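Local coordinates for uncharacterized protein (Clostridium sporogenes, PDB 4Q0Y) that is of unknown function but adopts a hot dog, thioesterase-like fold built on an antiparallel sheet, at residues K15-S23 against Y88-G96. Sequence-based numbering, arbitrary orientation.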
loop_
_atom_site.group_PDB
_atom_site.type_symbol
_atom_site.label_atom_id
_atom_site.label_comp_id
_atom_site.label_asym_id
_atom_site.label_seq_id
_atom_site.Cartn_x
_atom_site.Cartn_y
_atom_site.Cartn_z
ATOM N N LYS B 15 -22.461 5.940 -11.924
ATOM C CA LYS B 15 -23.435 6.476 -10.993
ATOM C C LYS B 15 -24.030 5.356 -10.153
ATOM O O LYS B 15 -24.384 4.310 -10.678
ATOM C CB LYS B 15 -24.539 7.224 -11.729
ATOM C CG LYS B 15 -25.502 7.948 -10.827
ATOM C CD LYS B 15 -26.376 8.859 -11.668
ATOM C CE LYS B 15 -27.371 9.586 -10.825
ATOM N NZ LYS B 15 -26.726 10.398 -9.760
ATOM N N PHE B 16 -24.120 5.572 -8.844
ATOM C CA PHE B 16 -24.693 4.586 -7.926
ATOM C C PHE B 16 -26.208 4.652 -8.093
ATOM O O PHE B 16 -26.855 5.517 -7.508
ATOM C CB PHE B 16 -24.237 4.902 -6.487
ATOM C CG PHE B 16 -24.358 3.752 -5.530
ATOM C CD1 PHE B 16 -25.588 3.114 -5.313
ATOM C CD2 PHE B 16 -23.258 3.350 -4.780
ATOM C CE1 PHE B 16 -25.692 2.067 -4.404
ATOM C CE2 PHE B 16 -23.364 2.305 -3.850
ATOM C CZ PHE B 16 -24.572 1.659 -3.691
ATOM N N ASN B 17 -26.788 3.762 -8.905
ATOM C CA ASN B 17 -28.246 3.789 -9.188
ATOM C C ASN B 17 -28.983 2.501 -8.793
ATOM O O ASN B 17 -30.133 2.303 -9.181
ATOM C CB ASN B 17 -28.489 4.131 -10.673
ATOM C CG ASN B 17 -27.931 3.088 -11.619
ATOM O OD1 ASN B 17 -27.406 2.058 -11.200
ATOM N ND2 ASN B 17 -27.947 3.400 -12.900
ATOM N N SER B 18 -28.304 1.620 -8.062
ATOM C CA SER B 18 -28.853 0.319 -7.684
ATOM C C SER B 18 -27.986 -0.313 -6.611
ATOM O O SER B 18 -26.785 -0.076 -6.572
ATOM C CB SER B 18 -28.881 -0.618 -8.897
ATOM O OG SER B 18 -29.376 -1.900 -8.580
ATOM N N PHE B 19 -28.613 -1.104 -5.735
ATOM C CA PHE B 19 -27.889 -1.961 -4.774
ATOM C C PHE B 19 -27.801 -3.423 -5.248
ATOM O O PHE B 19 -27.304 -4.266 -4.504
ATOM C CB PHE B 19 -28.539 -1.870 -3.375
ATOM C CG PHE B 19 -28.060 -0.703 -2.559
ATOM C CD1 PHE B 19 -26.927 -0.828 -1.762
ATOM C CD2 PHE B 19 -28.745 0.518 -2.584
ATOM C CE1 PHE B 19 -26.475 0.249 -1.002
ATOM C CE2 PHE B 19 -28.297 1.606 -1.826
ATOM C CZ PHE B 19 -27.152 1.469 -1.041
ATOM N N SER B 20 -28.307 -3.737 -6.448
ATOM C CA SER B 20 -28.382 -5.115 -6.943
ATOM C C SER B 20 -27.775 -5.365 -8.328
ATOM O O SER B 20 -27.448 -6.509 -8.655
ATOM C CB SER B 20 -29.841 -5.588 -6.911
ATOM O OG SER B 20 -30.648 -4.844 -7.807
ATOM N N LYS B 21 -27.687 -4.323 -9.149
ATOM C CA LYS B 21 -27.234 -4.414 -10.523
ATOM C C LYS B 21 -26.127 -3.390 -10.731
ATOM O O LYS B 21 -26.315 -2.236 -10.371
ATOM C CB LYS B 21 -28.434 -4.105 -11.425
ATOM C CG LYS B 21 -29.585 -5.130 -11.377
ATOM C CD LYS B 21 -29.185 -6.609 -11.646
ATOM C CE LYS B 21 -28.270 -6.763 -12.848
ATOM N NZ LYS B 21 -28.146 -8.183 -13.297
ATOM N N PHE B 22 -24.987 -3.806 -11.269
ATOM C CA PHE B 22 -23.876 -2.888 -11.512
ATOM C C PHE B 22 -24.253 -1.876 -12.623
ATOM O O PHE B 22 -24.742 -2.233 -13.657
ATOM C CB PHE B 22 -22.606 -3.632 -11.898
ATOM C CG PHE B 22 -21.397 -2.771 -11.876
ATOM C CD1 PHE B 22 -20.690 -2.568 -10.700
ATOM C CD2 PHE B 22 -20.943 -2.160 -13.039
ATOM C CE1 PHE B 22 -19.575 -1.755 -10.660
ATOM C CE2 PHE B 22 -19.839 -1.331 -13.000
ATOM C CZ PHE B 22 -19.121 -1.148 -11.817
ATOM N N SER B 23 -23.920 -0.627 -12.391
ATOM C CA SER B 23 -24.432 0.511 -13.125
ATOM C C SER B 23 -23.729 0.597 -14.452
ATOM O O SER B 23 -22.538 0.302 -14.519
ATOM C CB SER B 23 -24.114 1.803 -12.360
ATOM O OG SER B 23 -24.505 2.961 -13.103
ATOM N N TYR B 88 -10.564 -7.782 -12.912
ATOM C CA TYR B 88 -11.296 -6.632 -12.418
ATOM C C TYR B 88 -12.240 -7.047 -11.307
ATOM O O TYR B 88 -12.500 -8.252 -11.098
ATOM C CB TYR B 88 -12.092 -5.940 -13.542
ATOM C CG TYR B 88 -13.149 -6.804 -14.174
ATOM C CD1 TYR B 88 -12.845 -7.677 -15.237
ATOM C CD2 TYR B 88 -14.459 -6.797 -13.673
ATOM C CE1 TYR B 88 -13.819 -8.502 -15.788
ATOM C CE2 TYR B 88 -15.448 -7.610 -14.246
ATOM C CZ TYR B 88 -15.117 -8.459 -15.285
ATOM O OH TYR B 88 -16.076 -9.252 -15.821
ATOM N N PHE B 89 -12.734 -6.045 -10.597
ATOM C CA PHE B 89 -13.828 -6.220 -9.634
ATOM C C PHE B 89 -14.959 -5.288 -10.026
ATOM O O PHE B 89 -14.745 -4.276 -10.690
ATOM C CB PHE B 89 -13.422 -5.915 -8.190
ATOM C CG PHE B 89 -12.446 -6.885 -7.608
ATOM C CD1 PHE B 89 -12.789 -8.223 -7.448
ATOM C CD2 PHE B 89 -11.195 -6.452 -7.183
ATOM C CE1 PHE B 89 -11.874 -9.133 -6.912
ATOM C CE2 PHE B 89 -10.281 -7.354 -6.645
ATOM C CZ PHE B 89 -10.614 -8.690 -6.519
ATOM N N LEU B 90 -16.177 -5.655 -9.639
ATOM C CA LEU B 90 -17.350 -4.799 -9.750
ATOM C C LEU B 90 -17.784 -4.528 -8.307
ATOM O O LEU B 90 -18.174 -5.454 -7.590
ATOM C CB LEU B 90 -18.462 -5.483 -10.533
ATOM C CG LEU B 90 -18.096 -5.872 -11.975
ATOM C CD1 LEU B 90 -19.249 -6.595 -12.627
ATOM C CD2 LEU B 90 -17.695 -4.643 -12.779
ATOM N N LEU B 91 -17.638 -3.275 -7.881
ATOM C CA LEU B 91 -17.878 -2.879 -6.499
ATOM C C LEU B 91 -18.898 -1.766 -6.416
ATOM O O LEU B 91 -18.985 -0.924 -7.298
ATOM C CB LEU B 91 -16.587 -2.408 -5.854
ATOM C CG LEU B 91 -15.344 -3.293 -5.993
ATOM C CD1 LEU B 91 -14.142 -2.552 -5.434
ATOM C CD2 LEU B 91 -15.559 -4.607 -5.272
ATOM N N TYR B 92 -19.639 -1.749 -5.306
ATOM C CA TYR B 92 -20.402 -0.557 -4.875
ATOM C C TYR B 92 -19.590 0.054 -3.749
ATOM O O TYR B 92 -19.169 -0.661 -2.834
ATOM C CB TYR B 92 -21.823 -0.901 -4.385
ATOM C CG TYR B 92 -22.576 -1.951 -5.210
ATOM C CD1 TYR B 92 -22.498 -1.986 -6.623
ATOM C CD2 TYR B 92 -23.423 -2.858 -4.584
ATOM C CE1 TYR B 92 -23.187 -2.938 -7.363
ATOM C CE2 TYR B 92 -24.122 -3.816 -5.320
ATOM C CZ TYR B 92 -23.995 -3.854 -6.706
ATOM O OH TYR B 92 -24.690 -4.779 -7.440
ATOM N N ILE B 93 -19.384 1.371 -3.791
ATOM C CA ILE B 93 -18.605 2.036 -2.744
ATOM C C ILE B 93 -19.390 3.203 -2.171
ATOM O O ILE B 93 -19.996 3.958 -2.928
ATOM C CB ILE B 93 -17.182 2.413 -3.237
ATOM C CG1 ILE B 93 -16.290 2.778 -2.063
ATOM C CG2 ILE B 93 -17.213 3.535 -4.270
ATOM C CD1 ILE B 93 -14.816 2.586 -2.349
ATOM N N LEU B 94 -19.425 3.273 -0.830
ATOM C CA LEU B 94 -20.117 4.323 -0.085
ATOM C C LEU B 94 -19.073 4.936 0.830
ATOM O O LEU B 94 -18.587 4.269 1.744
ATOM C CB LEU B 94 -21.253 3.709 0.712
ATOM C CG LEU B 94 -22.335 3.005 -0.090
ATOM C CD1 LEU B 94 -23.247 2.225 0.857
ATOM C CD2 LEU B 94 -23.119 3.999 -0.928
ATOM N N VAL B 95 -18.693 6.184 0.561
ATOM C CA VAL B 95 -17.542 6.822 1.211
ATOM C C VAL B 95 -17.989 7.952 2.133
ATOM O O VAL B 95 -18.562 8.939 1.657
ATOM C CB VAL B 95 -16.526 7.396 0.190
ATOM C CG1 VAL B 95 -15.316 8.037 0.882
ATOM C CG2 VAL B 95 -16.066 6.326 -0.786
ATOM N N GLY B 96 -17.676 7.830 3.425
ATOM C CA GLY B 96 -17.834 8.915 4.362
ATOM C C GLY B 96 -19.237 9.217 4.824
ATOM O O GLY B 96 -19.861 10.188 4.367
HETATM O O HOH W 1 -25.339 -7.011 -5.924
#
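With CG anti to the backbone N in both F16 (chi1 -161°) and F22 (chi1 -168°), two phenyl rings of the loop joining strands 4-15 and 26-30 drop onto strand 83-95, F16 toward L94 and F22 toward L90. Between them the Y92 phenol rises into the bend of the loop, which S18 OG shapes by accepting from S20 N and K21 N, an ST turn and ST motif. F16 CE2 lies 3.6 Å from Y92 CB and 3.4 Å from L94 CD2; its ring is oblique to the phenol, the planes at 58°. F22 CD1 lies 3.7 Å from L90 CB. L90 CD2 is 3.8 Å from the F22 ring centroid, almost on the ring normal, a CH-pi contact, while F22 CE1 approaches L91 O at the ring edge. Backbone F19 O lies 3.3 Å from Y92 CE2; the F19 ring takes F16 CE1 over one face and meets L94 CD1 at its edge. H71 of strand 68-80 stacks on Y92, meets F16 and F22, and gives the loop weak hydrogen bonds at S18 O and S23 N. Y92 OH bonds to S107 OG and, at 2.8 Å, to a water that reaches S20 O weakly. Directly between 15-23 and 88-96, the contact is thus packing without hydrogen bonds.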